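Local structure of effector protein Lem4 (lpg1101) (Legionella pneumophila subsp. pneumophila, 6CGJ) at residues Y21-G26 with C153-V158; F149-D154 with G189-E194. The protein acts as a membrane-associated protein tyrosine phosphatase translocated by the bacterium as an effector, this chain being its magnesium-bound haloacid dehalogenase (HAD) domain. One frame throughout, in Å; residues are numbered along the deposited sequence.

Contact 1: residues Y21-G26 with C153-V158. With MG (magnesium ion), chain B.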
ATOM      1  N   TYR A  21      -2.042   6.413   0.259  1.00 14.48           N
ATOM      2  CA  TYR A  21      -1.438   5.586   1.305  1.00 12.55           C
ATOM      3  C   TYR A  21      -2.290   4.342   1.508  1.00 12.98           C
ATOM      4  O   TYR A  21      -3.459   4.454   1.891  1.00 13.84           O
ATOM      5  CB  TYR A  21      -1.358   6.351   2.622  1.00 12.07           C
ATOM      6  CG  TYR A  21      -0.324   7.437   2.691  1.00 13.03           C
ATOM      7  CD1 TYR A  21       1.029   7.133   2.784  1.00 13.22           C
ATOM      8  CD2 TYR A  21      -0.714   8.784   2.716  1.00 14.20           C
ATOM      9  CE1 TYR A  21       1.988   8.135   2.893  1.00 16.52           C
ATOM     10  CE2 TYR A  21       0.234   9.791   2.810  1.00 15.21           C
ATOM     11  CZ  TYR A  21       1.581   9.461   2.888  1.00 17.01           C
ATOM     12  OH  TYR A  21       2.521  10.470   2.994  1.00 17.56           O
ATOM     13  N   LEU A  22      -1.699   3.163   1.311  1.00 14.51           N
ATOM     14  CA  LEU A  22      -2.431   1.909   1.387  1.00 12.67           C
ATOM     15  C   LEU A  22      -1.775   0.976   2.395  1.00 13.05           C
ATOM     16  O   LEU A  22      -0.576   0.702   2.308  1.00 14.06           O
ATOM     17  CB  LEU A  22      -2.479   1.211   0.025  1.00  9.32           C
ATOM     18  CG  LEU A  22      -3.094   2.014  -1.122  1.00 11.78           C
ATOM     19  CD1 LEU A  22      -3.009   1.204  -2.439  1.00 14.62           C
ATOM     20  CD2 LEU A  22      -4.533   2.398  -0.800  1.00 16.37           C
ATOM     21  N   ASP A  23      -2.562   0.502   3.345  1.00 15.52           N
ATOM     22  CA  ASP A  23      -2.210  -0.721   4.053  1.00 12.46           C
ATOM     23  C   ASP A  23      -2.135  -1.876   3.049  1.00 13.50           C
ATOM     24  O   ASP A  23      -2.736  -1.832   1.971  1.00 14.24           O
ATOM     25  CB  ASP A  23      -3.258  -0.995   5.128  1.00 11.66           C
ATOM     26  CG  ASP A  23      -3.064  -2.348   5.811  1.00 15.57           C
ATOM     27  OD1 ASP A  23      -1.972  -2.572   6.378  1.00 15.88           O
ATOM     28  OD2 ASP A  23      -4.007  -3.160   5.781  1.00 15.90           O
ATOM     29  N   PHE A  24      -1.403  -2.937   3.411  1.00  9.99           N
ATOM     30  CA  PHE A  24      -1.331  -4.086   2.516  1.00 14.39           C
ATOM     31  C   PHE A  24      -2.307  -5.192   2.936  1.00 13.63           C
ATOM     32  O   PHE A  24      -3.299  -5.432   2.242  1.00 15.00           O
ATOM     33  CB  PHE A  24       0.100  -4.629   2.446  1.00 13.18           C
ATOM     34  CG  PHE A  24       0.273  -5.726   1.419  1.00 11.83           C
ATOM     35  CD1 PHE A  24       0.271  -5.432   0.066  1.00 15.67           C
ATOM     36  CD2 PHE A  24       0.404  -7.046   1.821  1.00 18.65           C
ATOM     37  CE1 PHE A  24       0.411  -6.446  -0.893  1.00 16.04           C
ATOM     38  CE2 PHE A  24       0.546  -8.066   0.879  1.00 18.01           C
ATOM     39  CZ  PHE A  24       0.551  -7.765  -0.475  1.00 17.92           C
ATOM     40  N   ASP A  25      -2.059  -5.846   4.066  1.00 15.33           N
ATOM     41  CA  ASP A  25      -2.816  -7.046   4.431  1.00 17.41           C
ATOM     42  C   ASP A  25      -4.261  -6.712   4.806  1.00 16.36           C
ATOM     43  O   ASP A  25      -4.512  -5.973   5.763  1.00 17.77           O
ATOM     44  CB  ASP A  25      -2.128  -7.761   5.593  1.00 15.94           C
ATOM     45  CG  ASP A  25      -0.774  -8.319   5.213  1.00 17.34           C
ATOM     46  OD1 ASP A  25       0.247  -7.779   5.691  1.00 23.44           O
ATOM     47  OD2 ASP A  25      -0.730  -9.311   4.458  1.00 22.09           O
ATOM     48  N   GLY A  26      -5.216  -7.299   4.081  1.00 16.59           N
ATOM     49  CA  GLY A  26      -6.625  -7.056   4.321  1.00 16.42           C
ATOM     50  C   GLY A  26      -7.158  -5.812   3.658  1.00 15.68           C
ATOM     51  O   GLY A  26      -8.368  -5.563   3.714  1.00 17.56           O
ATOM     52  N   CYS A 153      -6.367   4.118   2.842  1.00 13.29           N
ATOM     53  CA  CYS A 153      -7.187   2.914   2.968  1.00 15.01           C
ATOM     54  C   CYS A 153      -6.554   1.932   3.943  1.00 15.38           C
ATOM     55  O   CYS A 153      -5.357   1.637   3.844  1.00 15.87           O
ATOM     56  CB  CYS A 153      -7.378   2.226   1.615  1.00 14.04           C
ATOM     57  SG  CYS A 153      -8.235   3.316   0.459  1.00 19.39           S
ATOM     58  N   ASP A 154      -7.365   1.415   4.871  1.00 13.85           N
ATOM     59  CA  ASP A 154      -6.872   0.466   5.868  1.00 14.36           C
ATOM     60  C   ASP A 154      -8.051  -0.327   6.402  1.00 15.05           C
ATOM     61  O   ASP A 154      -9.089   0.251   6.733  1.00 17.76           O
ATOM     62  CB  ASP A 154      -6.135   1.193   7.013  1.00 14.37           C
ATOM     63  CG  ASP A 154      -5.144   0.302   7.722  1.00 16.03           C
ATOM     64  OD1 ASP A 154      -5.512  -0.839   8.033  1.00 17.90           O
ATOM     65  OD2 ASP A 154      -3.996   0.742   7.962  1.00 17.31           O
ATOM     66  N   ASP A 155      -7.900  -1.649   6.465  1.00 15.56           N
ATOM     67  CA  ASP A 155      -8.960  -2.478   7.018  1.00 17.96           C
ATOM     68  C   ASP A 155      -9.013  -2.408   8.541  1.00 18.05           C
ATOM     69  O   ASP A 155     -10.024  -2.811   9.132  1.00 20.43           O
ATOM     70  CB  ASP A 155      -8.782  -3.926   6.563  1.00 18.89           C
ATOM     71  CG  ASP A 155      -7.510  -4.568   7.102  1.00 17.21           C
ATOM     72  OD1 ASP A 155      -6.406  -4.030   6.869  1.00 16.14           O
ATOM     73  OD2 ASP A 155      -7.635  -5.628   7.762  1.00 21.61           O
ATOM     74  N   ASP A 156      -7.962  -1.896   9.175  1.00 17.00           N
ATOM     75  CA  ASP A 156      -7.864  -1.794  10.631  1.00 17.79           C
ATOM     76  C   ASP A 156      -8.053  -0.334  11.022  1.00 17.54           C
ATOM     77  O   ASP A 156      -7.253   0.522  10.632  1.00 20.79           O
ATOM     78  CB  ASP A 156      -6.513  -2.317  11.119  1.00 23.14           C
ATOM     79  CG  ASP A 156      -6.423  -2.406  12.636  1.00 34.67           C
ATOM     80  OD1 ASP A 156      -6.608  -1.376  13.314  1.00 34.30           O
ATOM     81  OD2 ASP A 156      -6.180  -3.522  13.150  1.00 39.31           O
ATOM     82  N   GLU A 157      -9.114  -0.056  11.784  1.00 22.52           N
ATOM     83  CA  GLU A 157      -9.463   1.330  12.083  1.00 27.05           C
ATOM     84  C   GLU A 157      -8.358   2.027  12.864  1.00 24.55           C
ATOM     85  O   GLU A 157      -8.056   3.200  12.611  1.00 25.63           O
ATOM     86  CB  GLU A 157     -10.780   1.384  12.855  1.00 35.87           C
ATOM     87  CG  GLU A 157     -11.372   2.777  12.959  1.00 44.28           C
ATOM     88  CD  GLU A 157     -12.729   2.779  13.629  1.00 54.86           C
ATOM     89  OE1 GLU A 157     -13.038   1.804  14.346  1.00 60.92           O
ATOM     90  OE2 GLU A 157     -13.488   3.751  13.438  1.00 60.26           O
ATOM     91  N   VAL A 158      -7.744   1.321  13.817  1.00 24.19           N
ATOM     92  CA  VAL A 158      -6.653   1.901  14.598  1.00 27.34           C
ATOM     93  C   VAL A 158      -5.482   2.258  13.692  1.00 24.55           C
ATOM     94  O   VAL A 158      -4.988   3.392  13.709  1.00 23.86           O
ATOM     95  CB  VAL A 158      -6.217   0.936  15.715  1.00 31.88           C
ATOM     96  CG1 VAL A 158      -4.968   1.466  16.415  1.00 33.27           C
ATOM     97  CG2 VAL A 158      -7.344   0.732  16.713  1.00 37.85           C
TER
HETATM   98 MG    MG B 301      -4.491  -4.524   7.243  1.00 16.05          MG
HETATM   99  O   HOH W   1      -2.494  -4.954   7.643  1.00 17.15           O
HETATM  100  O   HOH W   2      -4.272  -3.087   8.735  1.00 14.31           O
HETATM  101  O   HOH W   3      -5.090  -6.059   8.637  1.00 19.26           O

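Contact 2: residues F149-D154 with G189-E194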
ATOM      1  N   PHE A 149      -4.135  16.167  -2.528  1.00 17.87           N
ATOM      2  CA  PHE A 149      -5.092  15.114  -2.220  1.00 17.73           C
ATOM      3  C   PHE A 149      -4.406  13.958  -1.505  1.00 16.97           C
ATOM      4  O   PHE A 149      -3.305  13.548  -1.883  1.00 17.54           O
ATOM      5  CB  PHE A 149      -5.748  14.605  -3.507  1.00 19.96           C
ATOM      6  CG  PHE A 149      -6.755  13.516  -3.279  1.00 22.12           C
ATOM      7  CD1 PHE A 149      -7.940  13.781  -2.605  1.00 28.31           C
ATOM      8  CD2 PHE A 149      -6.502  12.221  -3.697  1.00 24.59           C
ATOM      9  CE1 PHE A 149      -8.868  12.783  -2.378  1.00 31.08           C
ATOM     10  CE2 PHE A 149      -7.431  11.211  -3.478  1.00 23.97           C
ATOM     11  CZ  PHE A 149      -8.616  11.496  -2.823  1.00 27.50           C
ATOM     12  N   ARG A 150      -5.065  13.424  -0.472  1.00 13.46           N
ATOM     13  CA  ARG A 150      -4.578  12.239   0.223  1.00 12.40           C
ATOM     14  C   ARG A 150      -5.686  11.205   0.307  1.00 17.02           C
ATOM     15  O   ARG A 150      -6.796  11.511   0.754  1.00 16.53           O
ATOM     16  CB  ARG A 150      -4.081  12.586   1.632  1.00 13.39           C
ATOM     17  CG  ARG A 150      -2.882  13.529   1.656  1.00 14.05           C
ATOM     18  CD  ARG A 150      -1.664  12.876   1.013  1.00 16.79           C
ATOM     19  NE  ARG A 150      -0.462  13.703   1.133  1.00 15.43           N
ATOM     20  CZ  ARG A 150      -0.122  14.676   0.291  1.00 16.06           C
ATOM     21  NH1 ARG A 150      -0.900  14.991  -0.746  1.00 16.32           N
ATOM     22  NH2 ARG A 150       0.995  15.362   0.504  1.00 15.67           N
ATOM     23  N   LEU A 151      -5.390   9.993  -0.148  1.00 14.43           N
ATOM     24  CA  LEU A 151      -6.273   8.849   0.018  1.00 15.69           C
ATOM     25  C   LEU A 151      -5.614   7.898   1.008  1.00 14.63           C
ATOM     26  O   LEU A 151      -4.415   7.615   0.895  1.00 16.75           O
ATOM     27  CB  LEU A 151      -6.532   8.155  -1.325  1.00 16.12           C
ATOM     28  CG  LEU A 151      -7.438   6.919  -1.321  1.00 20.09           C
ATOM     29  CD1 LEU A 151      -8.869   7.322  -0.986  1.00 20.15           C
ATOM     30  CD2 LEU A 151      -7.401   6.250  -2.696  1.00 22.60           C
ATOM     31  N   ILE A 152      -6.367   7.459   2.013  1.00 12.37           N
ATOM     32  CA  ILE A 152      -5.863   6.497   2.995  1.00 12.84           C
ATOM     33  C   ILE A 152      -6.854   5.346   3.060  1.00 12.98           C
ATOM     34  O   ILE A 152      -8.045   5.568   3.315  1.00 14.91           O
ATOM     35  CB  ILE A 152      -5.682   7.128   4.388  1.00 15.00           C
ATOM     36  CG1 ILE A 152      -4.588   8.191   4.363  1.00 14.45           C
ATOM     37  CG2 ILE A 152      -5.363   6.032   5.426  1.00 18.51           C
ATOM     38  CD1 ILE A 152      -4.473   8.969   5.680  1.00 19.13           C
ATOM     39  N   CYS A 153      -6.367   4.118   2.842  1.00 13.29           N
ATOM     40  CA  CYS A 153      -7.187   2.914   2.968  1.00 15.01           C
ATOM     41  C   CYS A 153      -6.554   1.932   3.943  1.00 15.38           C
ATOM     42  O   CYS A 153      -5.357   1.637   3.844  1.00 15.87           O
ATOM     43  CB  CYS A 153      -7.378   2.226   1.615  1.00 14.04           C
ATOM     44  SG  CYS A 153      -8.235   3.316   0.459  1.00 19.39           S
ATOM     45  N   ASP A 154      -7.365   1.415   4.871  1.00 13.85           N
ATOM     46  CA  ASP A 154      -6.872   0.466   5.868  1.00 14.36           C
ATOM     47  C   ASP A 154      -8.051  -0.327   6.402  1.00 15.05           C
ATOM     48  O   ASP A 154      -9.089   0.251   6.733  1.00 17.76           O
ATOM     49  CB  ASP A 154      -6.135   1.193   7.013  1.00 14.37           C
ATOM     50  CG  ASP A 154      -5.144   0.302   7.722  1.00 16.03           C
ATOM     51  OD1 ASP A 154      -5.512  -0.839   8.033  1.00 17.90           O
ATOM     52  OD2 ASP A 154      -3.996   0.742   7.962  1.00 17.31           O
ATOM     53  N   GLY A 189     -13.190   1.373  -7.201  1.00 19.26           N
ATOM     54  CA  GLY A 189     -13.626   2.213  -8.309  1.00 23.44           C
ATOM     55  C   GLY A 189     -14.085   3.582  -7.844  1.00 23.78           C
ATOM     56  O   GLY A 189     -13.802   4.601  -8.488  1.00 25.46           O
ATOM     57  N   GLU A 190     -14.800   3.618  -6.717  1.00 20.92           N
ATOM     58  CA  GLU A 190     -15.196   4.877  -6.102  1.00 21.35           C
ATOM     59  C   GLU A 190     -13.980   5.716  -5.742  1.00 21.05           C
ATOM     60  O   GLU A 190     -13.962   6.928  -5.980  1.00 22.20           O
ATOM     61  CB  GLU A 190     -16.029   4.598  -4.853  1.00 27.52           C
ATOM     62  CG  GLU A 190     -17.516   4.471  -5.088  1.00 42.45           C
ATOM     63  CD  GLU A 190     -18.323   5.039  -3.934  1.00 57.12           C
ATOM     64  OE1 GLU A 190     -18.475   6.277  -3.864  1.00 63.06           O
ATOM     65  OE2 GLU A 190     -18.805   4.252  -3.094  1.00 63.64           O
ATOM     66  N   TYR A 191     -12.954   5.088  -5.162  1.00 19.56           N
ATOM     67  CA  TYR A 191     -11.791   5.854  -4.730  1.00 19.51           C
ATOM     68  C   TYR A 191     -10.993   6.349  -5.928  1.00 20.68           C
ATOM     69  O   TYR A 191     -10.382   7.421  -5.866  1.00 19.19           O
ATOM     70  CB  TYR A 191     -10.894   5.029  -3.805  1.00 18.07           C
ATOM     71  CG  TYR A 191     -11.613   4.217  -2.735  1.00 17.20           C
ATOM     72  CD1 TYR A 191     -12.853   4.609  -2.241  1.00 19.69           C
ATOM     73  CD2 TYR A 191     -11.041   3.043  -2.232  1.00 18.54           C
ATOM     74  CE1 TYR A 191     -13.509   3.857  -1.280  1.00 21.07           C
ATOM     75  CE2 TYR A 191     -11.685   2.292  -1.260  1.00 15.27           C
ATOM     76  CZ  TYR A 191     -12.908   2.697  -0.797  1.00 17.63           C
ATOM     77  OH  TYR A 191     -13.558   1.953   0.151  1.00 19.64           O
ATOM     78  N   PHE A 192     -10.994   5.600  -7.030  1.00 18.71           N
ATOM     79  CA  PHE A 192     -10.349   6.116  -8.231  1.00 18.69           C
ATOM     80  C   PHE A 192     -11.069   7.361  -8.731  1.00 21.34           C
ATOM     81  O   PHE A 192     -10.429   8.334  -9.152  1.00 23.38           O
ATOM     82  CB  PHE A 192     -10.295   5.036  -9.315  1.00 18.32           C
ATOM     83  CG  PHE A 192      -9.399   5.386 -10.456  1.00 19.36           C
ATOM     84  CD1 PHE A 192      -8.029   5.384 -10.297  1.00 21.33           C
ATOM     85  CD2 PHE A 192      -9.922   5.747 -11.685  1.00 21.51           C
ATOM     86  CE1 PHE A 192      -7.198   5.724 -11.335  1.00 22.53           C
ATOM     87  CE2 PHE A 192      -9.090   6.084 -12.724  1.00 27.02           C
ATOM     88  CZ  PHE A 192      -7.727   6.073 -12.546  1.00 25.21           C
ATOM     89  N   LYS A 193     -12.400   7.362  -8.673  1.00 20.59           N
ATOM     90  CA  LYS A 193     -13.146   8.560  -9.043  1.00 24.25           C
ATOM     91  C   LYS A 193     -12.823   9.711  -8.093  1.00 24.88           C
ATOM     92  O   LYS A 193     -12.706  10.863  -8.519  1.00 25.56           O
ATOM     93  CB  LYS A 193     -14.642   8.251  -9.059  1.00 30.96           C
ATOM     94  CG  LYS A 193     -15.531   9.390  -9.544  1.00 40.72           C
ATOM     95  CD  LYS A 193     -16.783   8.859 -10.242  1.00 50.63           C
ATOM     96  CE  LYS A 193     -17.389   7.663  -9.500  1.00 56.52           C
ATOM     97  NZ  LYS A 193     -17.830   7.993  -8.111  1.00 62.19           N
ATOM     98  N   GLU A 194     -12.636   9.412  -6.806  1.00 23.26           N
ATOM     99  CA  GLU A 194     -12.209  10.448  -5.869  1.00 22.99           C
ATOM    100  C   GLU A 194     -10.864  11.037  -6.278  1.00 22.29           C
ATOM    101  O   GLU A 194     -10.645  12.247  -6.156  1.00 23.87           O
ATOM    102  CB  GLU A 194     -12.133   9.877  -4.450  1.00 20.92           C
ATOM    103  CG  GLU A 194     -13.492   9.569  -3.851  1.00 26.73           C
ATOM    104  CD  GLU A 194     -13.399   8.947  -2.471  1.00 29.34           C
ATOM    105  OE1 GLU A 194     -12.328   8.424  -2.125  1.00 27.17           O
ATOM    106  OE2 GLU A 194     -14.402   8.987  -1.732  1.00 35.11           O
TER

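Contact 1: residues Y21-G26 with C153-V158
Cys153 bonds to Tyr21 through its backbone N and to Asp23 through its backbone O, which fixes the pairing of neighbouring parallel strands: Cys153 N donates to Tyr21 O and Asp23 N donates to Cys153 O, both at 3.1 Å and nearly straight. Leu22 and Cys153 form the parallel bridge, their CA atoms 5.1 Å apart and their side chains on the same face of the sheet, where Leu22 CD2 rests on Cys153 CB at 3.7 Å. Past this bridge the chains lead into loops that hold magnesium between them. Asp23 OD2, Asp25 O and Asp155 OD1 bind the ion at 2.0 to 2.1 Å, and three waters bring its ligands to six. Asp23 thus uses one carboxylate oxygen on the metal, OD2, which Thr27 OG1 also hydrogen-bonds, while OD1 accepts from water 1. Asp155 divides its oxygens likewise, OD2 receiving water 3; its CG stands between backbone N and carbonyl carbon (chi1 65°), and the carboxylate reaches the ion from there. Asp154 is linked to the ion here through water 2, which donates to OD1 at 2.7 Å. Its carboxylate lies stacked on that of Asp23, the planes 4° apart, and Lys132 bridges Asp23 OD1 and Asp154 OD2. Asp154 OD1 further accepts from Asp156 N at 2.9 Å, an Asx turn that helps to fix the carboxylate's rotation. An Asp-x-Asp at a strand end, the first binding by its side chain and the second by its backbone carbonyl, with an acidic pair after the adjacent strand, makes up the magnesium site of the HAD superfamily, consistent with a DxDx(T/V) motif completed by Thr27.

Contact 2: residues F149-D154 with G189-E194
Strand 150-153 packs with Leu151 against Tyr191 of helix 188-198, on one face of the parallel sheet of the Rossmann-like HAD domain. The axes of strand 150-153 and helix segment 189-194 run nearly antiparallel, at 163°, with a closest approach of 10.1 Å. Phe149, Leu151 and Cys153, alternate residues of the chain, all point toward the helix, which answers with Tyr191 and Glu194, one turn apart. At the centre Leu151 crosses Tyr191 at about a right angle, its CD2 3.9 Å from Tyr191 CB. The other branch of the leucine, CD1, lies 3.8 Å from Glu194 OE1. With CG anti to the backbone N (chi1 179°), Leu151 extends both methyls to the helix. Further along, Cys153 SG meets the tyrosine ring obliquely, 4.6 Å from its centroid and 44° off the normal, a sulfur-aromatic contact. At the other end Glu194 O sits over one face of the Phe149 ring, offset toward the rim and 4.0 Å from CZ. The polar ends are held elsewhere: Tyr191 OH bonds Lys187 N, and Glu194 OE1 bonds His179 NE2, whose ring also stacks on Tyr191. Strand and helix are therefore joined by apolar and sulfur-aromatic contacts and a backbone carbonyl over the Phe149 ring, while polar bonds to Lys187 and His179 help to set where the tyrosine and glutamate lie against the strand.

Overall arrangement
Strand 150-153 joins the two contacts, which share Cys153 and Asp154 and whose centres lie 12 Å apart. In contact 1 the strand's C-terminal end pairs with strand 19-23 and delivers acidic residues to the magnesium; in contact 2 its side chains pack on helix 188-198. Cys153 serves both, its backbone pairing within the sheet and its side chain turned to the helix, about 9 Å from the ion. Tyr21 N and Leu151 O, at 2.7 Å, form a probable hydrogen bond between the two strands. The helix thus covers one face of the sheet, while the ion sits beyond the strand ends.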